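Rho guanine nucleotide exchange factor 11 (Homo sapiens, PDB 5JHH) probably activates Rho-family GTPases by promoting exchange of GDP for GTP through its linked RhoGEF (DH) and PH domains. Local coordinates at residues Leu46-Arg51 against Leu143-Ala148; His219-Tyr224 against Arg252-Glu257; Asp271-Leu276 against Leu284-Glu289. All blocks are in the same frame, centred on the assembly; numbering follows the deposited sequence.

Interaction 1: residues Leu46-Arg51 against Leu143-Ala148; sequences LIFYQR and LFMQEA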
loop_
_atom_site.group_PDB
_atom_site.type_symbol
_atom_site.label_atom_id
_atom_site.label_comp_id
_atom_site.label_asym_id
_atom_site.label_seq_id
_atom_site.Cartn_x
_atom_site.Cartn_y
_atom_site.Cartn_z
ATOM N N LEU A 46 1.135 21.567 14.752
ATOM C CA LEU A 46 1.840 22.684 15.257
ATOM C C LEU A 46 2.928 23.111 14.271
ATOM O O LEU A 46 3.083 24.282 14.043
ATOM C CB LEU A 46 2.421 22.344 16.638
ATOM C CG LEU A 46 3.649 23.163 17.096
ATOM C CD1 LEU A 46 3.224 24.551 17.591
ATOM C CD2 LEU A 46 4.484 22.407 18.144
ATOM N N ILE A 47 3.702 22.183 13.714
ATOM C CA ILE A 47 4.845 22.574 12.897
ATOM C C ILE A 47 4.402 22.992 11.487
ATOM O O ILE A 47 5.041 23.858 10.883
ATOM C CB ILE A 47 5.881 21.443 12.765
ATOM C CG1 ILE A 47 6.445 21.036 14.131
ATOM C CG2 ILE A 47 7.030 21.847 11.859
ATOM C CD1 ILE A 47 7.088 22.158 14.908
ATOM N N PHE A 48 3.316 22.399 10.972
ATOM C CA PHE A 48 2.929 22.644 9.603
ATOM C C PHE A 48 1.619 23.415 9.494
ATOM O O PHE A 48 1.590 24.564 9.042
ATOM C CB PHE A 48 2.867 21.333 8.837
ATOM C CG PHE A 48 4.213 20.642 8.691
ATOM C CD1 PHE A 48 5.100 21.026 7.715
ATOM C CD2 PHE A 48 4.606 19.671 9.579
ATOM C CE1 PHE A 48 6.337 20.425 7.603
ATOM C CE2 PHE A 48 5.822 19.015 9.435
ATOM C CZ PHE A 48 6.707 19.420 8.470
ATOM N N TYR A 49 0.533 22.771 9.879
ATOM C CA TYR A 49 -0.800 23.273 9.608
ATOM C C TYR A 49 -1.036 24.668 10.146
ATOM O O TYR A 49 -1.382 25.573 9.387
ATOM C CB TYR A 49 -1.877 22.324 10.167
ATOM C CG TYR A 49 -3.270 22.868 9.976
ATOM C CD1 TYR A 49 -3.783 23.098 8.725
ATOM C CD2 TYR A 49 -4.059 23.190 11.075
ATOM C CE1 TYR A 49 -5.068 23.639 8.546
ATOM C CE2 TYR A 49 -5.330 23.717 10.932
ATOM C CZ TYR A 49 -5.833 23.931 9.664
ATOM O OH TYR A 49 -7.086 24.425 9.547
ATOM N N GLN A 50 -0.789 24.853 11.434
ATOM C CA GLN A 50 -1.064 26.150 12.090
ATOM C C GLN A 50 -0.175 27.250 11.585
ATOM O O GLN A 50 -0.627 28.381 11.429
ATOM C CB GLN A 50 -0.912 26.077 13.594
ATOM C CG GLN A 50 -1.883 25.112 14.242
ATOM C CD GLN A 50 -3.323 25.543 14.161
ATOM O OE1 GLN A 50 -3.633 26.714 14.008
ATOM N NE2 GLN A 50 -4.222 24.574 14.237
ATOM N N ARG A 51 1.065 26.916 11.256
ATOM C CA ARG A 51 1.964 27.915 10.699
ATOM C C ARG A 51 1.618 28.244 9.252
ATOM O O ARG A 51 1.690 29.406 8.836
ATOM C CB ARG A 51 3.406 27.493 10.819
ATOM C CG ARG A 51 3.925 27.367 12.255
ATOM C CD ARG A 51 5.429 27.100 12.266
ATOM N NE ARG A 51 6.115 28.184 11.545
ATOM C CZ ARG A 51 7.225 28.070 10.806
ATOM N NH1 ARG A 51 7.846 26.892 10.643
ATOM N NH2 ARG A 51 7.703 29.160 10.202
ATOM N N LEU A 143 11.502 27.508 1.097
ATOM C CA LEU A 143 12.132 27.952 2.340
ATOM C C LEU A 143 11.369 27.585 3.596
ATOM O O LEU A 143 11.941 27.148 4.587
ATOM C CB LEU A 143 12.308 29.480 2.331
ATOM C CG LEU A 143 13.759 29.940 2.337
ATOM C CD1 LEU A 143 13.898 31.307 1.655
ATOM C CD2 LEU A 143 14.261 29.961 3.784
ATOM N N PHE A 144 10.071 27.845 3.599
ATOM C CA PHE A 144 9.294 27.544 4.766
ATOM C C PHE A 144 9.328 26.026 5.041
ATOM O O PHE A 144 9.434 25.578 6.191
ATOM C CB PHE A 144 7.865 28.015 4.552
ATOM C CG PHE A 144 6.927 27.479 5.557
ATOM C CD1 PHE A 144 6.395 26.227 5.409
ATOM C CD2 PHE A 144 6.623 28.198 6.678
ATOM C CE1 PHE A 144 5.551 25.708 6.350
ATOM C CE2 PHE A 144 5.763 27.680 7.621
ATOM C CZ PHE A 144 5.249 26.424 7.467
ATOM N N MET A 145 9.224 25.244 3.986
ATOM C CA MET A 145 9.185 23.800 4.144
ATOM C C MET A 145 10.534 23.299 4.686
ATOM O O MET A 145 10.559 22.409 5.543
ATOM C CB MET A 145 8.797 23.092 2.835
ATOM C CG MET A 145 7.329 23.289 2.479
ATOM S SD MET A 145 6.168 22.457 3.612
ATOM C CE MET A 145 6.571 20.764 3.245
ATOM N N GLN A 146 11.639 23.921 4.277
ATOM C CA GLN A 146 12.932 23.479 4.801
ATOM C C GLN A 146 13.025 23.780 6.271
ATOM O O GLN A 146 13.499 22.973 7.039
ATOM C CB GLN A 146 14.097 24.176 4.128
ATOM C CG GLN A 146 14.359 23.732 2.720
ATOM C CD GLN A 146 15.362 24.646 2.029
ATOM O OE1 GLN A 146 16.073 25.423 2.688
ATOM N NE2 GLN A 146 15.422 24.566 0.701
ATOM N N GLU A 147 12.606 24.977 6.649
ATOM C CA GLU A 147 12.666 25.397 8.044
ATOM C C GLU A 147 11.799 24.493 8.910
ATOM O O GLU A 147 12.195 24.049 9.970
ATOM C CB GLU A 147 12.180 26.851 8.165
ATOM C CG GLU A 147 13.155 27.824 8.835
ATOM C CD GLU A 147 13.254 29.190 8.114
ATOM O OE1 GLU A 147 12.538 30.142 8.523
ATOM O OE2 GLU A 147 14.052 29.328 7.139
ATOM N N ALA A 148 10.590 24.222 8.453
ATOM C CA ALA A 148 9.645 23.410 9.240
ATOM C C ALA A 148 10.204 22.007 9.437
ATOM O O ALA A 148 10.192 21.466 10.545
ATOM C CB ALA A 148 8.292 23.338 8.533
#
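Arg51 NH2 lies beside the Phe144 ring, 3.6 Å from Phe144 CE2 and a little farther from CD2 of the same ring. The whole guanidinium takes part, with CE2 of Phe144 poised over the centre of one of its faces, 3.5 Å from Arg51 CZ. The two groups do not lie flat on each other: their planes are 41° apart, and one corner of the ring points at the face of the cation. The aliphatic start of the same arginine also takes part, its CB meeting Phe144 CZ at 4.0 Å, in the ring plane and at the ring's edge. A bend at chi3 (57°) folds the arginine so that CB and the charged end both reach this one phenylalanine. NE and NH2 of Arg51 find hydrogen-bond partners outside the two segments, and Glu55 of the same chain makes a long, weak ion pair with NH2. The carboxylate of Glu147 stands nearby without touching the charged nitrogens, and probably adds a modest favourable field. These residues belong to helices 18-54 and 139-150 of the all-helical RhoGEF (DH) domain, whose short segments here run 145° apart in direction, roughly antiparallel. Where Ala148 faces the other helix the backbones come close, Ile47 CA and Ala148 CA being 6.1 Å apart. The alanine methyl points into the interface, touching Phe48 CE1 at 3.6 Å and Ile47 CG2 at 3.9 Å. The same CG2 methyl stands 3.4 Å from Ala148 O and lies over the rim of one face of the Phe48 ring. Leu159 and Leu162 also pack on Phe48, and Leu57 and Met52 on Phe144. The Met145 methyl approaches less closely, its CE 4.4 Å from Phe48 CE1.

Interaction 2: residues His219-Tyr224 against Arg252-Glu257; sequences HRLEGY and RKMIHE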
loop_
_atom_site.group_PDB
_atom_site.type_symbol
_atom_site.label_atom_id
_atom_site.label_comp_id
_atom_site.label_asym_id
_atom_site.label_seq_id
_atom_site.Cartn_x
_atom_site.Cartn_y
_atom_site.Cartn_z
ATOM N N HIS A 219 -10.372 12.340 -10.050
ATOM C CA HIS A 219 -9.418 13.343 -10.468
ATOM C C HIS A 219 -8.667 12.892 -11.732
ATOM O O HIS A 219 -8.512 13.647 -12.663
ATOM C CB HIS A 219 -8.449 13.602 -9.324
ATOM C CG HIS A 219 -7.413 14.639 -9.614
ATOM N ND1 HIS A 219 -6.150 14.327 -10.086
ATOM C CD2 HIS A 219 -7.430 15.981 -9.444
ATOM C CE1 HIS A 219 -5.441 15.438 -10.213
ATOM N NE2 HIS A 219 -6.193 16.454 -9.819
ATOM N N ARG A 220 -8.235 11.643 -11.757
ATOM C CA ARG A 220 -7.551 11.081 -12.922
ATOM C C ARG A 220 -8.406 11.173 -14.221
ATOM O O ARG A 220 -7.924 11.612 -15.286
ATOM C CB ARG A 220 -7.119 9.635 -12.623
ATOM C CG ARG A 220 -6.507 8.919 -13.821
ATOM C CD ARG A 220 -5.942 7.561 -13.443
ATOM N NE ARG A 220 -4.873 7.678 -12.455
ATOM C CZ ARG A 220 -3.575 7.825 -12.739
ATOM N NH1 ARG A 220 -2.694 7.937 -11.751
ATOM N NH2 ARG A 220 -3.144 7.842 -13.996
ATOM N N LEU A 221 -9.693 10.857 -14.114
ATOM C CA LEU A 221 -10.584 10.866 -15.283
ATOM C C LEU A 221 -10.949 12.261 -15.782
ATOM O O LEU A 221 -11.140 12.450 -16.981
ATOM C CB LEU A 221 -11.866 10.153 -14.978
ATOM C CG LEU A 221 -11.720 8.677 -14.702
ATOM C CD1 LEU A 221 -12.972 8.161 -14.032
ATOM C CD2 LEU A 221 -11.462 7.920 -15.976
ATOM N N GLU A 222 -11.063 13.222 -14.882
ATOM C CA GLU A 222 -11.144 14.614 -15.297
ATOM C C GLU A 222 -9.929 15.028 -16.104
ATOM O O GLU A 222 -10.053 15.782 -17.068
ATOM C CB GLU A 222 -11.242 15.558 -14.115
ATOM C CG GLU A 222 -12.537 15.476 -13.338
ATOM C CD GLU A 222 -12.383 15.959 -11.886
ATOM O OE1 GLU A 222 -11.251 16.337 -11.487
ATOM O OE2 GLU A 222 -13.393 15.945 -11.135
ATOM N N GLY A 223 -8.749 14.586 -15.690
ATOM C CA GLY A 223 -7.541 14.980 -16.404
ATOM C C GLY A 223 -7.512 14.336 -17.771
ATOM O O GLY A 223 -7.129 14.952 -18.741
ATOM N N TYR A 224 -7.891 13.063 -17.826
ATOM C CA TYR A 224 -7.997 12.355 -19.086
ATOM C C TYR A 224 -9.014 12.988 -20.016
ATOM O O TYR A 224 -8.782 13.010 -21.182
ATOM C CB TYR A 224 -8.405 10.919 -18.900
ATOM C CG TYR A 224 -7.368 10.035 -18.282
ATOM C CD1 TYR A 224 -6.076 10.473 -18.035
ATOM C CD2 TYR A 224 -7.682 8.737 -17.956
ATOM C CE1 TYR A 224 -5.144 9.631 -17.474
ATOM C CE2 TYR A 224 -6.759 7.898 -17.394
ATOM C CZ TYR A 224 -5.510 8.360 -17.138
ATOM O OH TYR A 224 -4.599 7.490 -16.597
ATOM N N ARG A 252 -18.534 8.179 -15.434
ATOM C CA ARG A 252 -18.456 6.732 -15.242
ATOM C C ARG A 252 -17.425 6.407 -14.199
ATOM O O ARG A 252 -16.538 7.201 -13.895
ATOM C CB ARG A 252 -18.078 6.034 -16.555
ATOM C CG ARG A 252 -19.150 6.163 -17.623
ATOM C CD ARG A 252 -18.579 6.630 -18.958
ATOM N NE ARG A 252 -19.619 6.853 -19.964
ATOM C CZ ARG A 252 -20.426 5.896 -20.395
ATOM N NH1 ARG A 252 -20.338 4.674 -19.899
ATOM N NH2 ARG A 252 -21.332 6.154 -21.316
ATOM N N LYS A 253 -17.521 5.205 -13.670
ATOM C CA LYS A 253 -16.522 4.744 -12.760
ATOM C C LYS A 253 -15.451 3.900 -13.472
ATOM O O LYS A 253 -15.747 3.142 -14.378
ATOM C CB LYS A 253 -17.181 3.979 -11.620
ATOM C CG LYS A 253 -17.789 4.889 -10.562
ATOM C CD LYS A 253 -18.686 4.110 -9.617
ATOM C CE LYS A 253 -17.871 3.199 -8.721
ATOM N NZ LYS A 253 -18.653 2.829 -7.508
ATOM N N MET A 254 -14.207 4.066 -13.047
ATOM C CA MET A 254 -13.119 3.276 -13.550
ATOM C C MET A 254 -12.849 2.094 -12.658
ATOM O O MET A 254 -12.761 2.230 -11.450
ATOM C CB MET A 254 -11.859 4.102 -13.605
ATOM C CG MET A 254 -10.697 3.322 -14.220
ATOM S SD MET A 254 -9.465 4.454 -14.868
ATOM C CE MET A 254 -8.981 5.334 -13.400
ATOM N N ILE A 255 -12.659 0.948 -13.264
ATOM C CA ILE A 255 -12.311 -0.238 -12.544
ATOM C C ILE A 255 -10.835 -0.481 -12.616
ATOM O O ILE A 255 -10.216 -0.925 -11.645
ATOM C CB ILE A 255 -13.056 -1.438 -13.146
ATOM C CG1 ILE A 255 -14.584 -1.210 -13.024
ATOM C CG2 ILE A 255 -12.610 -2.750 -12.530
ATOM C CD1 ILE A 255 -15.471 -2.420 -13.296
ATOM N N HIS A 256 -10.263 -0.232 -13.784
ATOM C CA HIS A 256 -8.874 -0.591 -14.035
ATOM C C HIS A 256 -8.387 0.188 -15.231
ATOM O O HIS A 256 -9.185 0.737 -15.960
ATOM C CB HIS A 256 -8.749 -2.085 -14.288
ATOM C CG HIS A 256 -7.355 -2.587 -14.198
ATOM N ND1 HIS A 256 -6.709 -3.185 -15.258
ATOM C CD2 HIS A 256 -6.481 -2.594 -13.170
ATOM C CE1 HIS A 256 -5.489 -3.537 -14.885
ATOM N NE2 HIS A 256 -5.322 -3.175 -13.624
ATOM N N GLU A 257 -7.076 0.309 -15.373
ATOM C CA GLU A 257 -6.477 0.919 -16.548
ATOM C C GLU A 257 -5.071 0.355 -16.758
ATOM O O GLU A 257 -4.506 -0.298 -15.889
ATOM C CB GLU A 257 -6.454 2.439 -16.408
ATOM C CG GLU A 257 -5.542 2.918 -15.313
ATOM C CD GLU A 257 -5.252 4.397 -15.363
ATOM O OE1 GLU A 257 -5.476 5.044 -16.411
ATOM O OE2 GLU A 257 -4.718 4.897 -14.351
#
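Tyr224 OH is gripped from two directions: it donates to Glu257 OE1 across a short 2.6 Å bond and accepts from its own helix, where Arg220 NH2 reaches it at 3.0 Å with an N-H...acceptor angle of 163°. The hydroxyl oxygen sits at the edge of the guanidinium, in its plane, and Glu257 OE1 accepts the tyrosine's bond with its syn lone pair. The other carboxylate oxygen is held differently. Glu257 OE2 lies over one face of the Arg220 guanidinium, 3.4 Å from Arg220 NH2, with the two planes 72° apart; no N-H is aimed at it, and this salt bridge rests on charge alone. Arg220 CD also lies close, 3.1 Å from Glu257 OE2. Glu257 reaches the helix with its CG between the backbone N and the carbonyl carbon (chi1 67°) and the rest of the chain extended. A phenylalanine in place of Tyr224 would probably leave Glu257 OE1 without its hydroxyl donor and Arg220 NH2 without its in-plane acceptor. The contact brings the end of the long helix 189-227 against the first long strand of the PH domain, 254-263. Met254 and Glu257, which make the contact, flank a classic beta bulge, where Ile255 and His256 both face Leu276. Beside the polar cluster the contact is largely apolar: Met254 CE packs on Arg220 CD at 3.8 Å, and Met254 SD meets Leu221 CD2 at 4.2 Å. The second branch of that leucine, CD1, lies 3.7 Å from Arg252 O. Arg252 turns its own charged end away from the helix, to a salt bridge with Asp279. Around the tyrosine and glutamate, His273 and Leu275 of the adjoining strand pack on both side chains.

Interaction 3: residues Asp271-Leu276 against Leu284-Glu289; sequences DLHVLL and LQKQDE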
loop_
_atom_site.group_PDB
_atom_site.type_symbol
_atom_site.label_atom_id
_atom_site.label_comp_id
_atom_site.label_asym_id
_atom_site.label_seq_id
_atom_site.Cartn_x
_atom_site.Cartn_y
_atom_site.Cartn_z
ATOM N N ASP A 271 -0.050 0.062 -30.056
ATOM C CA ASP A 271 0.214 0.146 -28.622
ATOM C C ASP A 271 -0.827 1.057 -28.013
ATOM O O ASP A 271 -0.980 2.191 -28.425
ATOM C CB ASP A 271 1.625 0.661 -28.319
ATOM C CG ASP A 271 2.654 -0.461 -28.171
ATOM O OD1 ASP A 271 2.292 -1.672 -28.196
ATOM O OD2 ASP A 271 3.846 -0.114 -28.024
ATOM N N LEU A 272 -1.563 0.534 -27.042
ATOM C CA LEU A 272 -2.705 1.228 -26.514
ATOM C C LEU A 272 -2.550 1.556 -25.039
ATOM O O LEU A 272 -1.883 0.840 -24.284
ATOM C CB LEU A 272 -3.940 0.351 -26.647
ATOM C CG LEU A 272 -4.554 0.084 -28.009
ATOM C CD1 LEU A 272 -5.570 -1.044 -27.846
ATOM C CD2 LEU A 272 -5.217 1.333 -28.559
ATOM N N HIS A 273 -3.268 2.585 -24.611
ATOM C CA HIS A 273 -3.624 2.682 -23.211
ATOM C C HIS A 273 -5.123 2.469 -23.012
ATOM O O HIS A 273 -5.930 3.177 -23.605
ATOM C CB HIS A 273 -3.249 4.045 -22.682
ATOM C CG HIS A 273 -3.436 4.144 -21.213
ATOM N ND1 HIS A 273 -4.543 4.730 -20.652
ATOM C CD2 HIS A 273 -2.724 3.619 -20.192
ATOM C CE1 HIS A 273 -4.465 4.640 -19.342
ATOM N NE2 HIS A 273 -3.374 3.962 -19.038
ATOM N N VAL A 274 -5.510 1.536 -22.148
ATOM C CA VAL A 274 -6.910 1.158 -22.106
ATOM C C VAL A 274 -7.582 1.315 -20.754
ATOM O O VAL A 274 -7.015 0.978 -19.717
ATOM C CB VAL A 274 -7.181 -0.195 -22.827
ATOM C CG1 VAL A 274 -5.907 -0.845 -23.334
ATOM C CG2 VAL A 274 -8.011 -1.139 -21.992
ATOM N N LEU A 275 -8.800 1.854 -20.788
ATOM C CA LEU A 275 -9.579 2.062 -19.594
ATOM C C LEU A 275 -10.647 1.032 -19.503
ATOM O O LEU A 275 -11.413 0.894 -20.424
ATOM C CB LEU A 275 -10.283 3.391 -19.616
ATOM C CG LEU A 275 -9.432 4.607 -19.944
ATOM C CD1 LEU A 275 -10.274 5.853 -19.733
ATOM C CD2 LEU A 275 -8.140 4.632 -19.125
ATOM N N LEU A 276 -10.738 0.341 -18.374
ATOM C CA LEU A 276 -11.864 -0.501 -18.097
ATOM C C LEU A 276 -12.823 0.257 -17.182
ATOM O O LEU A 276 -12.572 0.405 -16.008
ATOM C CB LEU A 276 -11.418 -1.811 -17.454
ATOM C CG LEU A 276 -12.565 -2.649 -16.923
ATOM C CD1 LEU A 276 -13.661 -2.822 -17.966
ATOM C CD2 LEU A 276 -12.063 -3.990 -16.437
ATOM N N LEU A 284 -7.416 3.605 -26.248
ATOM C CA LEU A 284 -6.900 4.913 -26.532
ATOM C C LEU A 284 -5.510 4.769 -27.055
ATOM O O LEU A 284 -4.772 3.847 -26.675
ATOM C CB LEU A 284 -6.902 5.779 -25.285
ATOM C CG LEU A 284 -8.257 6.105 -24.669
ATOM C CD1 LEU A 284 -8.086 6.828 -23.339
ATOM C CD2 LEU A 284 -9.081 6.955 -25.619
ATOM N N GLN A 285 -5.171 5.701 -27.936
ATOM C CA GLN A 285 -3.830 5.826 -28.446
ATOM C C GLN A 285 -3.165 7.031 -27.821
ATOM O O GLN A 285 -3.744 8.111 -27.784
ATOM C CB GLN A 285 -3.896 6.003 -29.950
ATOM C CG GLN A 285 -2.704 5.448 -30.685
ATOM C CD GLN A 285 -2.924 5.489 -32.175
ATOM O OE1 GLN A 285 -4.010 5.840 -32.649
ATOM N NE2 GLN A 285 -1.895 5.140 -32.922
ATOM N N LYS A 286 -1.966 6.837 -27.296
ATOM C CA LYS A 286 -1.218 7.939 -26.729
ATOM C C LYS A 286 -0.617 8.662 -27.926
ATOM O O LYS A 286 -0.145 8.025 -28.857
ATOM C CB LYS A 286 -0.116 7.463 -25.765
ATOM C CG LYS A 286 -0.600 6.974 -24.400
ATOM C CD LYS A 286 0.152 7.606 -23.211
ATOM C CE LYS A 286 0.126 6.716 -21.945
ATOM N NZ LYS A 286 -0.199 7.383 -20.634
ATOM N N GLN A 287 -0.658 9.986 -27.912
ATOM C CA GLN A 287 -0.236 10.787 -29.045
ATOM C C GLN A 287 0.158 12.112 -28.473
ATOM O O GLN A 287 -0.691 12.995 -28.288
ATOM C CB GLN A 287 -1.405 10.930 -30.020
ATOM C CG GLN A 287 -1.483 12.223 -30.819
ATOM C CD GLN A 287 -0.754 12.137 -32.131
ATOM O OE1 GLN A 287 0.384 12.586 -32.239
ATOM N NE2 GLN A 287 -1.400 11.551 -33.138
ATOM N N ASP A 288 1.444 12.220 -28.154
ATOM C CA ASP A 288 1.945 13.265 -27.269
ATOM C C ASP A 288 1.204 13.164 -25.947
ATOM O O ASP A 288 1.313 12.150 -25.250
ATOM C CB ASP A 288 1.803 14.677 -27.889
ATOM C CG ASP A 288 2.938 15.020 -28.853
ATOM O OD1 ASP A 288 3.818 14.163 -29.087
ATOM O OD2 ASP A 288 2.947 16.153 -29.376
ATOM N N GLU A 289 0.430 14.195 -25.629
ATOM C CA GLU A 289 -0.226 14.265 -24.364
ATOM C C GLU A 289 -1.700 14.098 -24.604
ATOM O O GLU A 289 -2.506 14.350 -23.726
ATOM C CB GLU A 289 0.067 15.609 -23.678
ATOM C CG GLU A 289 0.196 15.495 -22.156
ATOM C CD GLU A 289 1.404 14.665 -21.701
ATOM O OE1 GLU A 289 2.549 15.082 -22.001
ATOM O OE2 GLU A 289 1.217 13.605 -21.033
#
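Leu284 and His273 form an antiparallel hydrogen-bonded pair in the beta hairpin of strands 269-277 and 280-287, part of the PH-domain sheet. His273 N donates to Leu284 O at 2.8 Å with an angle of 148° at the hydrogen, and Leu284 N returns a bond of 3.1 Å to His273 O. The two short strand segments are strongly inclined, their directions 122° apart, and this is the one bridge between them. The Leu284 side chain can be followed outward from this bridge. Its CB lies 3.2 Å from His273 O, and CG, anti to the carbonyl carbon (chi1 -64°), is still 3.9 Å from the same oxygen. Further out, CD1 meets Leu275 CG at 4.3 Å, two residues along the partner strand on the same side of the sheet. Leu291 and Leu293, from the chain that follows the hairpin, also pack against this leucine. Next to the bridge, His273 and Lys286 lie diagonally across the strands and touch through their aliphatic parts, CB of the histidine against CG of the lysine. The carbonyl of Leu284 serves more than its backbone donor: a CA-H...O contact comes from Leu272 CA at 3.3 Å, and the branch methyl Leu272 CD2 stands 3.2 Å from Leu284 O.

From the N terminus, interaction 1 comes first, closing a loop of 91 residues, mostly helical, within the RhoGEF domain. The chain later runs out along helix 189-227, and interaction 2 closes a 27-residue connection that brings strand 254-263 of the PH domain back onto that helix. Interaction 3 then closes the tight hairpin of 271-276 with 284-289. The three follow one another in series; none nests or crosses. Interaction 1 stands apart, its centre about 33 Å from that of interaction 2. Interactions 2 and 3 meet through backbone bonds between neighbouring strands 254-263 and 269-277, so strand 254-263 connects helix 189-227 to the hairpin.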